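Local atomic coordinates of cyclic nucleotide-binding domain (CNMP-BD) protein (Geobacter metallireducens, PDB entry 3MDP), a protein that probably binds a cyclic nucleotide in its double-stranded beta-helix domain and may act as a DNA-binding transcription factor. Residues A[12-17]-A[23-28]; A[44-49]-A[114-119]. One frame throughout, in Å; residues are numbered along the deposited sequence.

From the N terminus, the chain first forms the helical turn 12-15, then runs into helix 19-27 and closes contact 1 over a five-residue gap. It then enters the double-stranded beta-helix. Segment 44-49, the loop before strand 49-55, is met by helix 112-121, which closes contact 2 across 64 residues, most of the beta domain's strands among them. The two closures follow in series, neither nesting nor crossing. Contact 1 joins the two N-terminal helices; contact 2 ties a loop of the beta domain to the helix leaving it. They meet where Ile28, ending the first, packs through CD1 on CB of Arg114, 3.7 Å away, and on Leu115 and Met118 of the second.

Contact 1. Residues A[12-17]-A[23-28]; sequences RFFASL and KDIALI
Phe14 O accepts the amide of Leu17 at 3.1 Å from Leu17 N, closing a backbone turn that points both side chains toward Ile25. What crosses the contact is entirely apolar. Ile25 answers with two branches. CG1 lies beside its own backbone N (chi1 -68°) and carries CD1 to Leu17, while CG2, anti to that N, goes to Phe14. The Phe14 ring is met obliquely, with 3.8 Å between its CE1 and Ile25 CG2. Leu17 and Ile25 meet nearly at a right angle through their CD1 methyls; at 3.3 Å between Leu17 CD1 and Ile25 CD1 the pair is tighter than usual, and its exact length is doubtful. Here the short helix 12-15 is joined to helix 19-27, a helical pair ahead of strand 29-34; Ile110 of strand 105-111 touches both Phe14 and Ile25, bringing the double-stranded beta-helix into the same buried cluster. Leu22 also packs on Phe14 and Leu17. Phe13 turns a ring edge onto a face of Phe14, its CD2 standing 3.7 Å above the Phe14 ring plane, over the centre. Asn132 ND2 of helix 123-139 bonds to both Phe13 O and Ser16 OG.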
ATOM      1  N   ARG A  12       7.646   4.355  12.414  1.00 13.89           N
ATOM      2  CA  ARG A  12       8.094   4.117  11.028  1.00 16.17           C
ATOM      3  C   ARG A  12       7.448   5.046  10.029  1.00 13.48           C
ATOM      4  O   ARG A  12       8.116   5.586   9.164  1.00 14.34           O
ATOM      5  CB  ARG A  12       7.787   2.669  10.608  1.00 19.90           C
ATOM      6  CG  ARG A  12       8.793   2.072   9.696  1.00 29.69           C
ATOM      7  CD  ARG A  12       9.196   0.732  10.243  1.00 37.71           C
ATOM      8  NE  ARG A  12      10.538   0.361   9.824  1.00 44.38           N
ATOM      9  CZ  ARG A  12      11.222  -0.636  10.366  1.00 48.68           C
ATOM     10  NH1 ARG A  12      10.693  -1.348  11.361  1.00 49.96           N
ATOM     11  NH2 ARG A  12      12.439  -0.921   9.920  1.00 55.00           N
ATOM     12  N   PHE A  13       6.144   5.221  10.135  1.00 12.25           N
ATOM     13  CA  PHE A  13       5.408   6.015   9.157  1.00 13.91           C
ATOM     14  C   PHE A  13       5.934   7.458   9.086  1.00 15.46           C
ATOM     15  O   PHE A  13       5.949   8.049   8.020  1.00 16.53           O
ATOM     16  CB  PHE A  13       3.913   5.976   9.481  1.00 14.70           C
ATOM     17  CG  PHE A  13       3.055   6.679   8.497  1.00 14.98           C
ATOM     18  CD1 PHE A  13       2.649   6.047   7.323  1.00 17.40           C
ATOM     19  CD2 PHE A  13       2.630   7.968   8.736  1.00 16.72           C
ATOM     20  CE1 PHE A  13       1.845   6.694   6.402  1.00 17.86           C
ATOM     21  CE2 PHE A  13       1.832   8.632   7.810  1.00 20.25           C
ATOM     22  CZ  PHE A  13       1.431   7.984   6.641  1.00 17.07           C
ATOM     23  N   PHE A  14       6.398   7.984  10.223  1.00 15.69           N
ATOM     24  CA  PHE A  14       6.783   9.367  10.347  1.00 14.94           C
ATOM     25  C   PHE A  14       8.292   9.636  10.360  1.00 17.31           C
ATOM     26  O   PHE A  14       8.687  10.800  10.183  1.00 16.18           O
ATOM     27  CB  PHE A  14       6.229   9.922  11.664  1.00 16.44           C
ATOM     28  CG  PHE A  14       4.762   9.935  11.738  1.00 17.53           C
ATOM     29  CD1 PHE A  14       4.036  10.900  11.058  1.00 22.78           C
ATOM     30  CD2 PHE A  14       4.087   8.972  12.455  1.00 21.40           C
ATOM     31  CE1 PHE A  14       2.664  10.918  11.119  1.00 25.90           C
ATOM     32  CE2 PHE A  14       2.707   8.986  12.511  1.00 27.25           C
ATOM     33  CZ  PHE A  14       2.002   9.966  11.849  1.00 27.45           C
ATOM     34  N   ALA A  15       9.099   8.581  10.574  1.00 15.86           N
ATOM     35  CA  ALA A  15      10.535   8.690  10.815  1.00 17.62           C
ATOM     36  C   ALA A  15      11.310   9.392   9.657  1.00 20.56           C
ATOM     37  O   ALA A  15      12.328  10.029   9.913  1.00 23.21           O
ATOM     38  CB  ALA A  15      11.135   7.289  11.127  1.00 14.43           C
ATOM     39  N   SER A  16      10.812   9.257   8.423  1.00 24.27           N
ATOM     40  CA  SER A  16      11.426   9.813   7.184  1.00 26.14           C
ATOM     41  C   SER A  16      11.011  11.249   6.834  1.00 26.49           C
ATOM     42  O   SER A  16      11.575  11.838   5.915  1.00 26.95           O
ATOM     43  CB  SER A  16      11.068   8.929   5.966  1.00 26.81           C
ATOM     44  OG  SER A  16       9.650   8.886   5.685  1.00 32.57           O
ATOM     45  N   LEU A  17      10.013  11.800   7.525  1.00 23.68           N
ATOM     46  CA  LEU A  17       9.503  13.150   7.199  1.00 20.86           C
ATOM     47  C   LEU A  17      10.461  14.260   7.620  1.00 19.08           C
ATOM     48  O   LEU A  17      11.191  14.137   8.597  1.00 16.54           O
ATOM     49  CB  LEU A  17       8.140  13.382   7.853  1.00 21.76           C
ATOM     50  CG  LEU A  17       7.011  12.425   7.444  1.00 26.49           C
ATOM     51  CD1 LEU A  17       5.739  12.745   8.192  1.00 26.23           C
ATOM     52  CD2 LEU A  17       6.749  12.455   5.953  1.00 28.62           C
ATOM     53  N   LYS A  23       5.858  18.963  11.918  1.00 14.36           N
ATOM     54  CA  LYS A  23       5.111  20.087  12.517  1.00 14.13           C
ATOM     55  C   LYS A  23       3.742  20.290  11.844  1.00 12.89           C
ATOM     56  O   LYS A  23       2.720  20.503  12.507  1.00 12.35           O
ATOM     57  CB  LYS A  23       5.909  21.400  12.391  1.00 13.91           C
ATOM     58  N   ASP A  24       3.729  20.235  10.521  1.00 11.11           N
ATOM     59  CA  ASP A  24       2.477  20.361   9.779  1.00 11.30           C
ATOM     60  C   ASP A  24       1.499  19.247  10.112  1.00 11.14           C
ATOM     61  O   ASP A  24       0.332  19.523  10.389  1.00 11.45           O
ATOM     62  CB  ASP A  24       2.726  20.430   8.270  1.00 12.88           C
ATOM     63  CG  ASP A  24       3.195  21.813   7.826  1.00 13.93           C
ATOM     64  OD1 ASP A  24       2.795  22.823   8.451  1.00 13.25           O
ATOM     65  OD2 ASP A  24       3.968  21.905   6.851  1.00 17.10           O
ATOM     66  N   ILE A  25       1.967  17.995  10.130  1.00 12.81           N
ATOM     67  CA  ILE A  25       1.085  16.863  10.459  1.00 14.38           C
ATOM     68  C   ILE A  25       0.620  16.954  11.917  1.00 15.12           C
ATOM     69  O   ILE A  25      -0.553  16.712  12.196  1.00 12.13           O
ATOM     70  CB  ILE A  25       1.748  15.472  10.150  1.00 18.18           C
ATOM     71  CG1 ILE A  25       1.896  15.297   8.649  1.00 19.90           C
ATOM     72  CG2 ILE A  25       0.922  14.324  10.728  1.00 19.40           C
ATOM     73  CD1 ILE A  25       2.801  14.154   8.225  1.00 26.99           C
ATOM     74  N   ALA A  26       1.516  17.331  12.831  1.00 14.41           N
ATOM     75  CA  ALA A  26       1.151  17.525  14.255  1.00 16.28           C
ATOM     76  C   ALA A  26      -0.014  18.498  14.452  1.00 15.01           C
ATOM     77  O   ALA A  26      -0.925  18.280  15.278  1.00 12.01           O
ATOM     78  CB  ALA A  26       2.371  17.994  15.069  1.00 18.08           C
ATOM     79  N   LEU A  27      -0.011  19.559  13.651  1.00 14.31           N
ATOM     80  CA  LEU A  27      -1.015  20.581  13.744  1.00 13.69           C
ATOM     81  C   LEU A  27      -2.416  20.021  13.475  1.00 13.63           C
ATOM     82  O   LEU A  27      -3.393  20.497  14.063  1.00 13.77           O
ATOM     83  CB  LEU A  27      -0.682  21.697  12.742  1.00 15.43           C
ATOM     84  CG  LEU A  27      -1.251  23.074  12.953  1.00 21.98           C
ATOM     85  CD1 LEU A  27      -0.914  23.625  14.360  1.00 21.63           C
ATOM     86  CD2 LEU A  27      -0.685  23.974  11.833  1.00 22.45           C
ATOM     87  N   ILE A  28      -2.509  19.018  12.594  1.00 10.78           N
ATOM     88  CA  ILE A  28      -3.796  18.400  12.245  1.00 13.70           C
ATOM     89  C   ILE A  28      -4.008  17.038  12.950  1.00 14.20           C
ATOM     90  O   ILE A  28      -4.788  16.189  12.510  1.00 15.43           O
ATOM     91  CB  ILE A  28      -3.944  18.258  10.685  1.00 14.55           C
ATOM     92  CG1 ILE A  28      -2.800  17.378  10.104  1.00 17.21           C
ATOM     93  CG2 ILE A  28      -4.045  19.636  10.067  1.00 16.60           C
ATOM     94  CD1 ILE A  28      -3.150  16.658   8.852  1.00 18.87           C
TER

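Contact 2. Residues A[44-49]-A[114-119]; sequences NSKADN and RLREMS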
ATOM      1  N   ASN A  44     -17.214   1.213   5.271  1.00 14.56           N
ATOM      2  CA  ASN A  44     -18.018   1.995   4.338  1.00 14.30           C
ATOM      3  C   ASN A  44     -18.174   3.461   4.692  1.00 14.74           C
ATOM      4  O   ASN A  44     -18.678   4.218   3.880  1.00 15.78           O
ATOM      5  CB  ASN A  44     -19.371   1.331   4.051  1.00 14.80           C
ATOM      6  CG  ASN A  44     -19.202  -0.001   3.362  1.00 18.11           C
ATOM      7  OD1 ASN A  44     -18.320  -0.161   2.504  1.00 19.14           O
ATOM      8  ND2 ASN A  44     -20.002  -0.972   3.748  1.00 22.86           N
ATOM      9  N   SER A  45     -17.709   3.881   5.863  1.00 16.72           N
ATOM     10  CA  SER A  45     -17.739   5.303   6.215  1.00 17.50           C
ATOM     11  C   SER A  45     -16.636   6.016   5.474  1.00 16.09           C
ATOM     12  O   SER A  45     -15.586   5.426   5.176  1.00 15.09           O
ATOM     13  CB  SER A  45     -17.556   5.549   7.726  1.00 17.51           C
ATOM     14  OG  SER A  45     -18.656   5.081   8.473  1.00 22.01           O
ATOM     15  N   LYS A  46     -16.855   7.308   5.225  1.00 12.73           N
ATOM     16  CA  LYS A  46     -15.827   8.170   4.658  1.00 11.71           C
ATOM     17  C   LYS A  46     -14.596   8.129   5.547  1.00 11.69           C
ATOM     18  O   LYS A  46     -14.687   8.309   6.762  1.00 13.08           O
ATOM     19  CB  LYS A  46     -16.347   9.603   4.510  1.00 13.93           C
ATOM     20  CG  LYS A  46     -15.429  10.580   3.795  1.00 15.28           C
ATOM     21  CD  LYS A  46     -15.139  10.217   2.329  1.00 21.53           C
ATOM     22  CE  LYS A  46     -14.726  11.457   1.551  1.00 22.73           C
ATOM     23  NZ  LYS A  46     -13.548  11.179   0.731  1.00 36.10           N
ATOM     24  N   ALA A  47     -13.445   7.884   4.946  1.00 12.82           N
ATOM     25  CA  ALA A  47     -12.212   7.715   5.699  1.00 12.30           C
ATOM     26  C   ALA A  47     -11.599   9.087   6.027  1.00 12.75           C
ATOM     27  O   ALA A  47     -10.741   9.568   5.317  1.00 17.37           O
ATOM     28  CB  ALA A  47     -11.214   6.828   4.929  1.00 10.72           C
ATOM     29  N   ASP A  48     -12.085   9.719   7.091  1.00 11.96           N
ATOM     30  CA  ASP A  48     -11.641  11.051   7.442  1.00 13.66           C
ATOM     31  C   ASP A  48     -10.593  11.082   8.564  1.00 14.52           C
ATOM     32  O   ASP A  48     -10.180  12.173   8.980  1.00 13.67           O
ATOM     33  CB  ASP A  48     -12.862  11.917   7.812  1.00 15.76           C
ATOM     34  CG  ASP A  48     -13.604  12.434   6.575  1.00 18.96           C
ATOM     35  OD1 ASP A  48     -12.991  12.544   5.494  1.00 19.28           O
ATOM     36  OD2 ASP A  48     -14.791  12.733   6.702  1.00 22.89           O
ATOM     37  N   ASN A  49     -10.141   9.906   9.018  1.00 14.52           N
ATOM     38  CA  ASN A  49      -9.171   9.788  10.120  1.00 15.23           C
ATOM     39  C   ASN A  49      -8.136   8.695   9.856  1.00 14.86           C
ATOM     40  O   ASN A  49      -8.500   7.533   9.620  1.00 14.14           O
ATOM     41  CB  ASN A  49      -9.890   9.476  11.427  1.00 15.97           C
ATOM     42  CG  ASN A  49     -10.906  10.544  11.803  1.00 20.88           C
ATOM     43  OD1 ASN A  49     -12.037  10.533  11.322  1.00 12.48           O
ATOM     44  ND2 ASN A  49     -10.493  11.492  12.644  1.00 17.01           N
ATOM     45  N   ARG A 114      -7.539  16.814   5.640  1.00 14.66           N
ATOM     46  CA  ARG A 114      -6.362  17.685   5.562  1.00 14.20           C
ATOM     47  C   ARG A 114      -5.194  17.001   4.897  1.00 15.75           C
ATOM     48  O   ARG A 114      -4.502  17.618   4.070  1.00 14.74           O
ATOM     49  CB  ARG A 114      -5.946  18.204   6.943  1.00 15.47           C
ATOM     50  CG  ARG A 114      -6.871  19.201   7.546  1.00 14.76           C
ATOM     51  CD  ARG A 114      -7.029  20.432   6.621  1.00 18.98           C
ATOM     52  NE  ARG A 114      -7.581  21.585   7.318  1.00 15.46           N
ATOM     53  CZ  ARG A 114      -8.103  22.667   6.725  1.00 10.85           C
ATOM     54  NH1 ARG A 114      -8.167  22.779   5.407  1.00 13.40           N
ATOM     55  NH2 ARG A 114      -8.560  23.655   7.470  1.00 15.03           N
ATOM     56  N   LEU A 115      -4.954  15.724   5.210  1.00 16.13           N
ATOM     57  CA  LEU A 115      -3.822  15.025   4.564  1.00 16.06           C
ATOM     58  C   LEU A 115      -4.016  14.960   3.066  1.00 14.74           C
ATOM     59  O   LEU A 115      -3.054  15.058   2.286  1.00 16.04           O
ATOM     60  CB  LEU A 115      -3.655  13.603   5.090  1.00 15.16           C
ATOM     61  CG  LEU A 115      -2.981  13.399   6.430  1.00 14.79           C
ATOM     62  CD1 LEU A 115      -2.991  11.906   6.775  1.00 18.23           C
ATOM     63  CD2 LEU A 115      -1.550  13.985   6.448  1.00 17.87           C
ATOM     64  N   ARG A 116      -5.254  14.729   2.661  1.00 16.25           N
ATOM     65  CA  ARG A 116      -5.573  14.691   1.236  1.00 15.24           C
ATOM     66  C   ARG A 116      -5.294  16.035   0.564  1.00 15.40           C
ATOM     67  O   ARG A 116      -4.709  16.056  -0.520  1.00 15.50           O
ATOM     68  CB  ARG A 116      -7.009  14.212   0.995  1.00 16.12           C
ATOM     69  CG  ARG A 116      -7.170  12.720   1.262  1.00 15.38           C
ATOM     70  CD  ARG A 116      -8.506  12.144   0.826  1.00 16.68           C
ATOM     71  NE  ARG A 116      -9.658  12.690   1.553  1.00 16.23           N
ATOM     72  CZ  ARG A 116     -10.163  12.231   2.694  1.00 17.03           C
ATOM     73  NH1 ARG A 116      -9.624  11.201   3.336  1.00 13.29           N
ATOM     74  NH2 ARG A 116     -11.219  12.840   3.222  1.00 19.23           N
ATOM     75  N   GLU A 117      -5.654  17.146   1.209  1.00 14.03           N
ATOM     76  CA  GLU A 117      -5.418  18.494   0.644  1.00 13.87           C
ATOM     77  C   GLU A 117      -3.946  18.742   0.484  1.00 16.16           C
ATOM     78  O   GLU A 117      -3.482  19.228  -0.559  1.00 15.71           O
ATOM     79  CB  GLU A 117      -5.943  19.599   1.550  1.00 15.19           C
ATOM     80  CG  GLU A 117      -7.418  19.772   1.502  1.00 16.47           C
ATOM     81  CD  GLU A 117      -7.951  20.662   2.612  1.00 18.92           C
ATOM     82  OE1 GLU A 117      -7.183  21.376   3.304  1.00 13.19           O
ATOM     83  OE2 GLU A 117      -9.173  20.632   2.814  1.00 22.74           O
HETATM   84  N   MSE A 118      -3.218  18.401   1.540  1.00 17.40           N
HETATM   85  CA  MSE A 118      -1.796  18.655   1.627  1.00 19.59           C
HETATM   86  C   MSE A 118      -1.069  17.810   0.613  1.00 20.41           C
HETATM   87  O   MSE A 118      -0.134  18.277  -0.018  1.00 19.89           O
HETATM   88  CB  MSE A 118      -1.284  18.354   3.045  1.00 19.84           C
HETATM   89  CG  MSE A 118      -1.900  19.275   4.102  1.00 20.75           C
HETATM   90 SE   MSE A 118      -1.838  18.566   5.920  0.75 19.29          SE
HETATM   91  CE  MSE A 118       0.050  18.491   6.105  1.00 15.38           C
ATOM     92  N   SER A 119      -1.516  16.566   0.449  1.00 21.89           N
ATOM     93  CA  SER A 119      -0.976  15.687  -0.583  1.00 22.27           C
ATOM     94  C   SER A 119      -1.154  16.252  -1.971  1.00 22.01           C
ATOM     95  O   SER A 119      -0.258  16.140  -2.790  1.00 23.19           O
ATOM     96  CB  SER A 119      -1.615  14.302  -0.505  1.00 21.12           C
ATOM     97  OG  SER A 119      -1.235  13.698   0.704  1.00 22.15           O
TER
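Arg116 fastens helix 112-121 to the loop 44-49 with two bonds made at the edge of its guanidinium. NH2 of Arg116 forms a salt bridge to OD1 of Asp48 at 2.9 Å, nearly along the C-O axis and with a moderately bent N-H angle of 152°. Its NH1 donates to the backbone O of Ala47 at 2.8 Å, and also to Ser88 O. This joins two parts of the cyclic nucleotide-binding domain, a double-stranded beta-helix: the loop before strand 49-55 and the helix that follows strand 105-111. The Asp48 carboxylate is turned 31° from the guanidinium plane. The Arg116 chain bends at chi3 (-64°), which turns the guanidinium so that its edge meets the loop, and Tyr93 holds it further by a cation-pi contact. With an alanine in place of Arg116, the Asp48 carboxylate would probably lose its charged mate and Ala47 O this donor, loosening the loop from the helix. Over one guanidinium face, toward its rim, comes Lys46 NZ, 3.8 Å from Arg116 NH2; the nearby carboxylate probably eases these like charges. Ala47 centres an inverse gamma turn, with a weak bond of 3.0 Å from Asp48 N to Lys46 O, and its side chain lies about 4 Å from that of Ser87, which contacts a succinate, probably from the crystallisation liquor, in a structure of this protein. On the helix itself, Arg114 NH1 makes a salt bridge of 2.7 Å to Glu117 OE1, on the syn lone pair of that oxygen. Leu115 and Ser119 pack on Leu129 of helix 123-139. Leu115 O is gripped twice by Ser119, one turn further along the helix, whose N and OG, the latter at 2.8 Å from Leu115 O, approach from opposite faces of its carbonyl plane.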